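Local structure of alpha-fucosidase (Bifidobacterium bifidum, 2EAB) at residues 333-338 with 813-818; 374-379 with 771-776; 799-804 with 823-828. The protein probably hydrolyses alpha-L-fucosidic bonds, this chain being the catalytic domain of a longer, probably membrane-bound protein, and it also binds calcium. One frame throughout, in Å; residues are numbered along the deposited sequence.

Overall arrangement
Contact 2 is the most central of the three, about 12 Å from the chain centre, and all its touching residues are buried. It crosses two helices of the family 95 catalytic region. Contact 1 lies about 20 Å out and is partly buried, with half its touching residues buried. It ties strand 335-337 to strand 812-819 by backbone hydrogen bonds. Tyr376 of contact 2 packs on Val334, Ile336 and Leu817 of contact 1, so the helix packs directly on this edge of the sheet. Contact 3 is buried too, but more peripheral. It packs strand 799-801 over strand 823-830, the sheet neighbour of 812-819, and has no hydrogen bond across it. Contact 2 has a single one, from a threonine hydroxyl.

Contact 1: residues 333-338 with 813-818; sequences RVKIDL and SVSGLV
Lys335 and Ser815 face each other as a hydrogen-bonded antiparallel pair. The amide N of Lys335 donates to Ser815 O at 3.0 Å, and Ser815 N returns a bond to Lys335 O. Asp337 and Ser813 repeat the pattern. Here the bond from Asp337 N to Ser813 O is nearly straight, 177° at the hydrogen. Between them Ile336 and Val814 form a non-hydrogen-bonded pair. With chi1 at 66°, Val814 CG2 stands anti to the backbone N and comes 4.2 Å from Ile336 CB. Leu780 of helix 767-780 packs on both. Just before strand 335-337, Val334 CG1 meets Leu817 CD2 at 4.1 Å, next to Tyr376. Gly816, having no side chain, leaves room for Arg333 O, 3.3 Å from Gly816 CA. Gly816 and Leu817 both oppose Val825 in a G1 beta bulge. On the face that carries Lys335, Asp337 and the two serines, a water joins Arg333 O to Ser815 OG. The charged ends turn elsewhere: Arg333 to Glu439 and Lys335 to Asp332. The edge strand of the C-terminal sheet thus comes from the catalytic region. Four backbone bonds hold it, with an apolar face toward the helices and a polar, hydrated face opposite.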
ATOM      1  N   ARG A 333     -17.829  -6.635   1.721  1.00  8.72           N
ATOM      2  CA  ARG A 333     -17.345  -7.697   2.613  1.00  8.79           C
ATOM      3  C   ARG A 333     -17.192  -7.226   4.055  1.00  8.79           C
ATOM      4  O   ARG A 333     -17.336  -8.020   4.985  1.00  8.84           O
ATOM      5  CB  ARG A 333     -16.008  -8.247   2.127  1.00  8.80           C
ATOM      6  CG  ARG A 333     -16.090  -9.037   0.844  1.00  8.92           C
ATOM      7  CD  ARG A 333     -14.703  -9.363   0.361  1.00  9.15           C
ATOM      8  NE  ARG A 333     -14.711 -10.100  -0.896  1.00  9.65           N
ATOM      9  CZ  ARG A 333     -13.614 -10.480  -1.542  1.00 10.39           C
ATOM     10  NH1 ARG A 333     -12.412 -10.200  -1.053  1.00 10.03           N
ATOM     11  NH2 ARG A 333     -13.714 -11.148  -2.684  1.00 11.61           N
ATOM     12  N   VAL A 334     -16.890  -5.942   4.228  1.00  8.67           N
ATOM     13  CA  VAL A 334     -16.669  -5.363   5.541  1.00  8.89           C
ATOM     14  C   VAL A 334     -17.745  -4.327   5.826  1.00  9.00           C
ATOM     15  O   VAL A 334     -18.044  -3.478   4.986  1.00  9.17           O
ATOM     16  CB  VAL A 334     -15.256  -4.715   5.651  1.00  8.74           C
ATOM     17  CG1 VAL A 334     -15.097  -3.952   6.965  1.00  9.59           C
ATOM     18  CG2 VAL A 334     -14.173  -5.775   5.528  1.00  8.95           C
ATOM     19  N   LYS A 335     -18.327  -4.409   7.018  1.00  9.17           N
ATOM     20  CA  LYS A 335     -19.247  -3.389   7.500  1.00  9.74           C
ATOM     21  C   LYS A 335     -18.782  -2.932   8.868  1.00  9.71           C
ATOM     22  O   LYS A 335     -18.272  -3.731   9.655  1.00  9.56           O
ATOM     23  CB  LYS A 335     -20.676  -3.934   7.577  1.00 10.12           C
ATOM     24  CG  LYS A 335     -21.257  -4.362   6.236  1.00 11.96           C
ATOM     25  CD  LYS A 335     -21.524  -3.150   5.350  1.00 14.53           C
ATOM     26  CE  LYS A 335     -21.730  -3.538   3.901  1.00 16.26           C
ATOM     27  NZ  LYS A 335     -22.116  -2.348   3.090  1.00 17.90           N
ATOM     28  N   ILE A 336     -18.947  -1.646   9.148  1.00  9.77           N
ATOM     29  CA  ILE A 336     -18.531  -1.091  10.425  1.00 10.59           C
ATOM     30  C   ILE A 336     -19.548  -0.055  10.895  1.00 10.61           C
ATOM     31  O   ILE A 336     -19.926   0.849  10.141  1.00 10.63           O
ATOM     32  CB  ILE A 336     -17.076  -0.523  10.378  1.00 10.36           C
ATOM     33  CG1 ILE A 336     -16.627  -0.067  11.772  1.00 11.29           C
ATOM     34  CG2 ILE A 336     -16.932   0.588   9.320  1.00 11.08           C
ATOM     35  CD1 ILE A 336     -15.137   0.199  11.893  1.00 11.63           C
ATOM     36  N   ASP A 337     -20.010  -0.224  12.131  1.00 11.00           N
ATOM     37  CA  ASP A 337     -20.988   0.684  12.723  1.00 11.80           C
ATOM     38  C   ASP A 337     -20.473   1.206  14.052  1.00 11.63           C
ATOM     39  O   ASP A 337     -20.421   0.477  15.047  1.00 11.60           O
ATOM     40  CB  ASP A 337     -22.350  -0.004  12.908  1.00 12.64           C
ATOM     41  CG  ASP A 337     -23.477   0.979  13.230  1.00 14.90           C
ATOM     42  OD1 ASP A 337     -23.215   2.184  13.446  1.00 16.92           O
ATOM     43  OD2 ASP A 337     -24.643   0.534  13.264  1.00 18.61           O
ATOM     44  N   LEU A 338     -20.087   2.476  14.051  1.00 11.69           N
ATOM     45  CA  LEU A 338     -19.634   3.148  15.258  1.00 11.97           C
ATOM     46  C   LEU A 338     -20.620   4.222  15.709  1.00 11.97           C
ATOM     47  O   LEU A 338     -20.314   5.014  16.599  1.00 12.66           O
ATOM     48  CB  LEU A 338     -18.249   3.766  15.039  1.00 11.96           C
ATOM     49  CG  LEU A 338     -17.102   2.829  14.658  1.00 11.92           C
ATOM     50  CD1 LEU A 338     -15.821   3.631  14.511  1.00 12.52           C
ATOM     51  CD2 LEU A 338     -16.930   1.705  15.681  1.00 13.04           C
ATOM     52  N   SER A 813     -20.081  -2.236  16.219  1.00  9.90           N
ATOM     53  CA  SER A 813     -19.923  -3.546  15.622  1.00 10.39           C
ATOM     54  C   SER A 813     -19.097  -3.435  14.358  1.00  9.99           C
ATOM     55  O   SER A 813     -19.028  -2.375  13.725  1.00 10.48           O
ATOM     56  CB  SER A 813     -21.281  -4.195  15.329  1.00 10.80           C
ATOM     57  OG  SER A 813     -21.993  -3.465  14.357  1.00 13.29           O
ATOM     58  N   VAL A 814     -18.450  -4.541  14.015  1.00  9.76           N
ATOM     59  CA  VAL A 814     -17.723  -4.679  12.765  1.00  9.52           C
ATOM     60  C   VAL A 814     -17.935  -6.108  12.277  1.00  9.38           C
ATOM     61  O   VAL A 814     -18.084  -7.032  13.087  1.00  9.35           O
ATOM     62  CB  VAL A 814     -16.214  -4.333  12.941  1.00  9.58           C
ATOM     63  CG1 VAL A 814     -15.505  -5.338  13.853  1.00 10.35           C
ATOM     64  CG2 VAL A 814     -15.503  -4.221  11.588  1.00  9.98           C
ATOM     65  N   SER A 815     -17.984  -6.283  10.963  1.00  8.97           N
ATOM     66  CA  SER A 815     -18.108  -7.607  10.384  1.00  8.93           C
ATOM     67  C   SER A 815     -17.215  -7.711   9.167  1.00  8.27           C
ATOM     68  O   SER A 815     -16.998  -6.724   8.455  1.00  8.05           O
ATOM     69  CB  SER A 815     -19.565  -7.914  10.019  1.00  9.45           C
ATOM     70  OG  SER A 815     -20.060  -7.012   9.050  1.00 10.75           O
ATOM     71  N   GLY A 816     -16.680  -8.906   8.945  1.00  7.84           N
ATOM     72  CA  GLY A 816     -15.956  -9.189   7.718  1.00  7.73           C
ATOM     73  C   GLY A 816     -14.456  -8.975   7.739  1.00  7.55           C
ATOM     74  O   GLY A 816     -13.820  -9.079   6.692  1.00  7.47           O
ATOM     75  N   LEU A 817     -13.881  -8.668   8.899  1.00  7.19           N
ATOM     76  CA  LEU A 817     -12.420  -8.604   8.998  1.00  7.33           C
ATOM     77  C   LEU A 817     -11.843 -10.007   8.879  1.00  7.18           C
ATOM     78  O   LEU A 817     -12.568 -10.990   9.058  1.00  7.73           O
ATOM     79  CB  LEU A 817     -11.982  -7.953  10.309  1.00  7.55           C
ATOM     80  CG  LEU A 817     -12.501  -6.537  10.564  1.00  7.74           C
ATOM     81  CD1 LEU A 817     -11.890  -5.980  11.838  1.00  9.34           C
ATOM     82  CD2 LEU A 817     -12.224  -5.597   9.386  1.00  8.89           C
ATOM     83  N   VAL A 818     -10.553 -10.111   8.570  1.00  7.19           N
ATOM     84  CA  VAL A 818      -9.924 -11.414   8.421  1.00  7.33           C
ATOM     85  C   VAL A 818      -8.734 -11.513   9.360  1.00  7.06           C
ATOM     86  O   VAL A 818      -7.931 -10.570   9.474  1.00  7.29           O
ATOM     87  CB  VAL A 818      -9.501 -11.699   6.952  1.00  7.50           C
ATOM     88  CG1 VAL A 818      -9.036 -13.139   6.798  1.00  7.70           C
ATOM     89  CG2 VAL A 818     -10.652 -11.434   5.999  1.00  8.40           C
TER
HETATM   90  O   HOH W   1     -19.581  -7.996   6.630  1.00 14.17           O
HETATM   91  O   HOH W   2     -23.952  -1.966  15.441  1.00 32.10           O

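Contact 2: residues 374-379 with 771-776; sequences LVYKYG and GNTSGV
Tyr376 sets ring atoms CD1 and CE1 against Val776 and Thr773 of the crossing helix. Its CD1 is 3.5 Å from Val776 CB, an oblique approach. The next ring atom, CE1, meets the methyl CG2 of Thr773 at 3.5 Å, and Thr773 O sits at the ring edge near its plane. With CG anti to the backbone N (chi1 171°), the ring reaches from its own helix to the crossing one. Its hydroxyl ends on Asp777 OD1, one residue beyond segment 771-776.

Thr773 also supplies the one hydrogen bond across the contact. Its OG1 donates to Tyr376 O at 2.8 Å, in the carbonyl plane and on a lone pair. Gly379 N makes a weak bond to the same carbonyl. The same OG1 lies 3.1 Å from Gly379 CA. A side chain at Gly379 would clash with it, so the glycine lets the helices come this close.

On the other flank, Val375 CG1 presses on the amide of Asn772, 3.5 Å from CG, and the two side chains cross at about a right angle. Gln748 of helix 738-751 takes the Asn772 ND2 end, which helps hold the amide's orientation. Leu749 of that helix packs on both Val375 and Asn772.

The axes pass 7.9 Å apart and cross at -112°. This is a close, steep helix crossing made possible by a small residue, within the (alpha/alpha)6 barrel of the glycoside hydrolase family 95 catalytic domain.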
ATOM      1  N   LEU A 374     -15.769   6.919   7.249  1.00  8.52           N
ATOM      2  CA  LEU A 374     -15.589   7.220   5.831  1.00  8.75           C
ATOM      3  C   LEU A 374     -14.137   7.084   5.401  1.00  8.22           C
ATOM      4  O   LEU A 374     -13.858   6.479   4.369  1.00  8.06           O
ATOM      5  CB  LEU A 374     -16.099   8.617   5.479  1.00  9.66           C
ATOM      6  CG  LEU A 374     -17.598   8.815   5.249  1.00 11.83           C
ATOM      7  CD1 LEU A 374     -17.884  10.288   4.981  1.00 13.45           C
ATOM      8  CD2 LEU A 374     -18.130   7.942   4.112  1.00 14.19           C
ATOM      9  N   VAL A 375     -13.226   7.645   6.187  1.00  7.71           N
ATOM     10  CA  VAL A 375     -11.797   7.524   5.877  1.00  7.70           C
ATOM     11  C   VAL A 375     -11.378   6.049   5.890  1.00  7.44           C
ATOM     12  O   VAL A 375     -10.666   5.594   4.990  1.00  7.46           O
ATOM     13  CB  VAL A 375     -10.925   8.382   6.818  1.00  7.83           C
ATOM     14  CG1 VAL A 375      -9.439   8.093   6.599  1.00  8.38           C
ATOM     15  CG2 VAL A 375     -11.227   9.865   6.599  1.00  8.63           C
ATOM     16  N   TYR A 376     -11.847   5.301   6.890  1.00  7.17           N
ATOM     17  CA  TYR A 376     -11.599   3.865   6.956  1.00  7.12           C
ATOM     18  C   TYR A 376     -12.036   3.164   5.665  1.00  7.23           C
ATOM     19  O   TYR A 376     -11.269   2.418   5.042  1.00  7.25           O
ATOM     20  CB  TYR A 376     -12.321   3.236   8.163  1.00  7.39           C
ATOM     21  CG  TYR A 376     -12.238   1.731   8.112  1.00  7.29           C
ATOM     22  CD1 TYR A 376     -11.089   1.073   8.539  1.00  6.83           C
ATOM     23  CD2 TYR A 376     -13.270   0.971   7.564  1.00  8.46           C
ATOM     24  CE1 TYR A 376     -10.987  -0.307   8.461  1.00  7.81           C
ATOM     25  CE2 TYR A 376     -13.173  -0.410   7.471  1.00  8.51           C
ATOM     26  CZ  TYR A 376     -12.028  -1.041   7.916  1.00  7.50           C
ATOM     27  OH  TYR A 376     -11.938  -2.404   7.816  1.00  8.48           O
ATOM     28  N   LYS A 377     -13.285   3.410   5.277  1.00  7.19           N
ATOM     29  CA  LYS A 377     -13.887   2.763   4.120  1.00  7.44           C
ATOM     30  C   LYS A 377     -13.195   3.174   2.824  1.00  7.31           C
ATOM     31  O   LYS A 377     -13.090   2.382   1.889  1.00  7.37           O
ATOM     32  CB  LYS A 377     -15.372   3.105   4.047  1.00  7.85           C
ATOM     33  CG  LYS A 377     -16.199   2.416   5.117  1.00  8.26           C
ATOM     34  CD  LYS A 377     -17.580   3.033   5.225  1.00  9.32           C
ATOM     35  CE  LYS A 377     -18.425   2.243   6.203  1.00 10.13           C
ATOM     36  NZ  LYS A 377     -19.812   2.771   6.295  1.00 11.31           N
ATOM     37  N   TYR A 378     -12.726   4.419   2.784  1.00  7.46           N
ATOM     38  CA  TYR A 378     -12.046   4.961   1.608  1.00  7.35           C
ATOM     39  C   TYR A 378     -10.767   4.193   1.307  1.00  7.31           C
ATOM     40  O   TYR A 378     -10.432   3.994   0.143  1.00  6.98           O
ATOM     41  CB  TYR A 378     -11.704   6.427   1.838  1.00  7.63           C
ATOM     42  CG  TYR A 378     -11.530   7.323   0.620  1.00  7.71           C
ATOM     43  CD1 TYR A 378     -12.293   7.164  -0.543  1.00  8.55           C
ATOM     44  CD2 TYR A 378     -10.644   8.389   0.682  1.00  7.85           C
ATOM     45  CE1 TYR A 378     -12.139   8.050  -1.626  1.00  8.49           C
ATOM     46  CE2 TYR A 378     -10.489   9.269  -0.375  1.00  8.35           C
ATOM     47  CZ  TYR A 378     -11.239   9.101  -1.518  1.00  7.93           C
ATOM     48  OH  TYR A 378     -11.094   9.999  -2.550  1.00  9.09           O
ATOM     49  N   GLY A 379     -10.051   3.765   2.347  1.00  7.00           N
ATOM     50  CA  GLY A 379      -8.835   2.984   2.159  1.00  6.77           C
ATOM     51  C   GLY A 379      -9.126   1.669   1.466  1.00  6.93           C
ATOM     52  O   GLY A 379      -8.327   1.193   0.663  1.00  7.31           O
ATOM     53  N   GLY A 771      -2.787   3.129   5.386  1.00  6.25           N
ATOM     54  CA  GLY A 771      -2.330   3.003   6.768  1.00  6.52           C
ATOM     55  C   GLY A 771      -3.443   3.227   7.773  1.00  6.42           C
ATOM     56  O   GLY A 771      -3.505   2.556   8.802  1.00  6.29           O
ATOM     57  N   ASN A 772      -4.335   4.164   7.469  1.00  6.19           N
ATOM     58  CA  ASN A 772      -5.493   4.422   8.320  1.00  6.47           C
ATOM     59  C   ASN A 772      -6.388   3.182   8.426  1.00  6.35           C
ATOM     60  O   ASN A 772      -6.723   2.734   9.527  1.00  6.48           O
ATOM     61  CB  ASN A 772      -6.279   5.633   7.802  1.00  6.81           C
ATOM     62  CG  ASN A 772      -7.512   5.910   8.620  1.00  7.16           C
ATOM     63  OD1 ASN A 772      -8.514   5.207   8.495  1.00  7.68           O
ATOM     64  ND2 ASN A 772      -7.447   6.931   9.468  1.00  7.77           N
ATOM     65  N   THR A 773      -6.754   2.618   7.281  1.00  6.72           N
ATOM     66  CA  THR A 773      -7.602   1.425   7.242  1.00  6.83           C
ATOM     67  C   THR A 773      -6.956   0.295   8.035  1.00  6.07           C
ATOM     68  O   THR A 773      -7.615  -0.365   8.841  1.00  6.11           O
ATOM     69  CB  THR A 773      -7.864   0.999   5.790  1.00  6.85           C
ATOM     70  OG1 THR A 773      -8.495   2.088   5.106  1.00  7.11           O
ATOM     71  CG2 THR A 773      -8.762  -0.231   5.714  1.00  7.62           C
ATOM     72  N   SER A 774      -5.656   0.092   7.837  1.00  5.85           N
ATOM     73  CA  SER A 774      -4.945  -0.943   8.569  1.00  6.23           C
ATOM     74  C   SER A 774      -4.969  -0.674  10.068  1.00  6.38           C
ATOM     75  O   SER A 774      -5.186  -1.592  10.862  1.00  6.23           O
ATOM     76  CB  SER A 774      -3.500  -1.056   8.092  1.00  6.66           C
ATOM     77  OG  SER A 774      -2.803  -2.030   8.847  1.00  7.17           O
ATOM     78  N   GLY A 775      -4.750   0.580  10.453  1.00  6.43           N
ATOM     79  CA  GLY A 775      -4.689   0.947  11.866  1.00  6.50           C
ATOM     80  C   GLY A 775      -5.997   0.700  12.593  1.00  6.47           C
ATOM     81  O   GLY A 775      -6.017   0.190  13.714  1.00  6.81           O
ATOM     82  N   VAL A 776      -7.103   1.056  11.951  1.00  6.40           N
ATOM     83  CA  VAL A 776      -8.422   0.762  12.503  1.00  7.01           C
ATOM     84  C   VAL A 776      -8.616  -0.752  12.640  1.00  6.96           C
ATOM     85  O   VAL A 776      -9.078  -1.231  13.682  1.00  7.03           O
ATOM     86  CB  VAL A 776      -9.548   1.406  11.672  1.00  7.17           C
ATOM     87  CG1 VAL A 776     -10.914   0.966  12.176  1.00  7.88           C
ATOM     88  CG2 VAL A 776      -9.435   2.927  11.720  1.00  7.88           C
TER

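Contact 3: residues 799-804 with 823-828; sequences TNILPA and FTVGTT
The two sheets of the C-terminal region of the family 95 enzyme pack as a beta-sandwich, and this contact is part of the buried layer between them. Strand 799-801 belongs to a mixed sheet, where its backbone pairs with strand 847-851. Strand 823-830 lies in the antiparallel sheet opposite. The axes of the two short strand segments come within 9.5 Å, at 18° to each other, so the strands are nearly aligned and meet through side chains alone.

Ile801 fills the middle. Its CD1 touches Val825 CG1 at 3.6 Å, the two side chains crossing at a slant. Its chi1 of -56° sets CG1 beside the backbone N and sends CG2 the other way, anti to that N. The two branches therefore serve different partners: CD1 goes to Val825, and CG2 lies 3.6 Å from Thr827 OG1. Val837 and Leu839 of strand 833-841 close in around this pair.

Thr827 uses both branches. Its OG1 is hydrogen-bonded to Glu836 O on the adjacent strand, which satisfies the buried hydroxyl. Its methyl CG2 points to Leu802 CD2, 4.0 Å away, and these two side chains meet tip to tip. Replacing Thr827 with an alanine would probably leave Glu836 O without this hydroxyl partner and open a gap beside Ile801 CG2 and Leu802 CD2.

At the start of the strands the approaches are longer. Thr799 CG2 lies 4.2 Å from Val825 CG2, and Leu781 packs on both residues. Beyond it, Thr799 OG1 approaches the Phe823 ring obliquely, 4.3 Å from CD2.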
ATOM      1  N   THR A 799      -6.200 -15.354  17.424  1.00  6.28           N
ATOM      2  CA  THR A 799      -7.157 -14.316  17.080  1.00  6.87           C
ATOM      3  C   THR A 799      -7.410 -13.455  18.306  1.00  6.77           C
ATOM      4  O   THR A 799      -7.893 -13.957  19.323  1.00  7.71           O
ATOM      5  CB  THR A 799      -8.480 -14.951  16.616  1.00  6.90           C
ATOM      6  OG1 THR A 799      -8.221 -15.888  15.567  1.00  7.56           O
ATOM      7  CG2 THR A 799      -9.470 -13.900  16.136  1.00  7.85           C
ATOM      8  N   ASN A 800      -7.091 -12.165  18.211  1.00  6.71           N
ATOM      9  CA  ASN A 800      -7.203 -11.249  19.338  1.00  6.70           C
ATOM     10  C   ASN A 800      -8.284 -10.212  19.071  1.00  6.33           C
ATOM     11  O   ASN A 800      -8.105  -9.302  18.254  1.00  6.21           O
ATOM     12  CB  ASN A 800      -5.847 -10.593  19.618  1.00  6.56           C
ATOM     13  CG  ASN A 800      -5.835  -9.779  20.895  1.00  7.24           C
ATOM     14  OD1 ASN A 800      -6.877  -9.564  21.523  1.00  7.46           O
ATOM     15  ND2 ASN A 800      -4.650  -9.314  21.282  1.00  7.32           N
ATOM     16  N   ILE A 801      -9.410 -10.380  19.760  1.00  6.49           N
ATOM     17  CA  ILE A 801     -10.590  -9.545  19.599  1.00  6.96           C
ATOM     18  C   ILE A 801     -10.479  -8.265  20.427  1.00  6.80           C
ATOM     19  O   ILE A 801     -10.249  -8.308  21.640  1.00  7.07           O
ATOM     20  CB  ILE A 801     -11.863 -10.329  20.022  1.00  7.25           C
ATOM     21  CG1 ILE A 801     -12.006 -11.639  19.230  1.00  7.94           C
ATOM     22  CG2 ILE A 801     -13.116  -9.460  19.939  1.00  7.90           C
ATOM     23  CD1 ILE A 801     -12.147 -11.477  17.719  1.00  8.70           C
ATOM     24  N   LEU A 802     -10.659  -7.130  19.749  1.00  6.93           N
ATOM     25  CA  LEU A 802     -10.660  -5.799  20.370  1.00  7.05           C
ATOM     26  C   LEU A 802      -9.412  -5.526  21.222  1.00  7.20           C
ATOM     27  O   LEU A 802      -9.517  -5.202  22.404  1.00  7.67           O
ATOM     28  CB  LEU A 802     -11.956  -5.570  21.164  1.00  7.66           C
ATOM     29  CG  LEU A 802     -13.243  -5.638  20.336  1.00  7.76           C
ATOM     30  CD1 LEU A 802     -14.463  -5.589  21.241  1.00  9.28           C
ATOM     31  CD2 LEU A 802     -13.309  -4.532  19.281  1.00  9.30           C
ATOM     32  N   PRO A 803      -8.218  -5.671  20.618  1.00  7.23           N
ATOM     33  CA  PRO A 803      -6.960  -5.510  21.351  1.00  7.27           C
ATOM     34  C   PRO A 803      -6.600  -4.070  21.725  1.00  7.42           C
ATOM     35  O   PRO A 803      -5.803  -3.862  22.632  1.00  7.51           O
ATOM     36  CB  PRO A 803      -5.924  -6.066  20.374  1.00  7.52           C
ATOM     37  CG  PRO A 803      -6.525  -5.789  19.032  1.00  7.34           C
ATOM     38  CD  PRO A 803      -7.987  -6.035  19.208  1.00  7.20           C
ATOM     39  N   ALA A 804      -7.160  -3.091  21.023  1.00  7.54           N
ATOM     40  CA  ALA A 804      -6.846  -1.686  21.288  1.00  7.66           C
ATOM     41  C   ALA A 804      -8.065  -0.824  20.985  1.00  7.66           C
ATOM     42  O   ALA A 804      -8.033   0.082  20.147  1.00  7.64           O
ATOM     43  CB  ALA A 804      -5.617  -1.236  20.495  1.00  7.59           C
ATOM     44  N   PHE A 823      -9.665 -16.818   9.155  1.00  7.02           N
ATOM     45  CA  PHE A 823     -10.929 -16.730   9.867  1.00  7.06           C
ATOM     46  C   PHE A 823     -11.550 -15.381   9.555  1.00  7.25           C
ATOM     47  O   PHE A 823     -10.864 -14.354   9.611  1.00  7.73           O
ATOM     48  CB  PHE A 823     -10.722 -16.804  11.382  1.00  7.42           C
ATOM     49  CG  PHE A 823     -10.081 -18.071  11.860  1.00  6.91           C
ATOM     50  CD1 PHE A 823     -10.861 -19.137  12.297  1.00  7.73           C
ATOM     51  CD2 PHE A 823      -8.698 -18.189  11.910  1.00  7.86           C
ATOM     52  CE1 PHE A 823     -10.270 -20.315  12.756  1.00  7.75           C
ATOM     53  CE2 PHE A 823      -8.095 -19.362  12.364  1.00  8.30           C
ATOM     54  CZ  PHE A 823      -8.887 -20.426  12.793  1.00  8.17           C
ATOM     55  N   THR A 824     -12.840 -15.363   9.240  1.00  7.39           N
ATOM     56  CA  THR A 824     -13.554 -14.096   9.100  1.00  7.90           C
ATOM     57  C   THR A 824     -14.136 -13.740  10.460  1.00  7.81           C
ATOM     58  O   THR A 824     -14.684 -14.607  11.153  1.00  8.62           O
ATOM     59  CB  THR A 824     -14.639 -14.178   8.014  1.00  8.08           C
ATOM     60  OG1 THR A 824     -14.042 -14.670   6.811  1.00 10.16           O
ATOM     61  CG2 THR A 824     -15.249 -12.800   7.741  1.00  8.26           C
ATOM     62  N   VAL A 825     -13.996 -12.476  10.846  1.00  7.75           N
ATOM     63  CA  VAL A 825     -14.287 -12.040  12.200  1.00  8.30           C
ATOM     64  C   VAL A 825     -15.296 -10.901  12.209  1.00  7.99           C
ATOM     65  O   VAL A 825     -15.119  -9.889  11.520  1.00  8.09           O
ATOM     66  CB  VAL A 825     -13.002 -11.561  12.925  1.00  8.46           C
ATOM     67  CG1 VAL A 825     -13.321 -11.085  14.334  1.00 10.50           C
ATOM     68  CG2 VAL A 825     -11.944 -12.661  12.959  1.00  9.03           C
ATOM     69  N   GLY A 826     -16.351 -11.083  12.994  1.00  7.87           N
ATOM     70  CA  GLY A 826     -17.271 -10.007  13.332  1.00  8.43           C
ATOM     71  C   GLY A 826     -17.314  -9.892  14.840  1.00  8.80           C
ATOM     72  O   GLY A 826     -17.196 -10.900  15.543  1.00  9.48           O
ATOM     73  N   THR A 827     -17.446  -8.672  15.346  1.00  9.09           N
ATOM     74  CA  THR A 827     -17.584  -8.462  16.781  1.00  9.96           C
ATOM     75  C   THR A 827     -18.510  -7.291  17.065  1.00  9.54           C
ATOM     76  O   THR A 827     -18.520  -6.294  16.335  1.00  9.30           O
ATOM     77  CB  THR A 827     -16.213  -8.295  17.510  1.00 10.17           C
ATOM     78  OG1 THR A 827     -16.405  -8.307  18.932  1.00 12.18           O
ATOM     79  CG2 THR A 827     -15.507  -7.013  17.123  1.00 12.09           C
ATOM     80  N   THR A 828     -19.300  -7.448  18.121  1.00  9.62           N
ATOM     81  CA  THR A 828     -20.174  -6.401  18.620  1.00 10.17           C
ATOM     82  C   THR A 828     -19.754  -6.123  20.052  1.00  9.87           C
ATOM     83  O   THR A 828     -19.426  -7.049  20.798  1.00  9.80           O
ATOM     84  CB  THR A 828     -21.650  -6.843  18.571  1.00 10.42           C
ATOM     85  OG1 THR A 828     -21.993  -7.171  17.220  1.00 11.54           O
ATOM     86  CG2 THR A 828     -22.582  -5.740  19.074  1.00 11.25           C
TER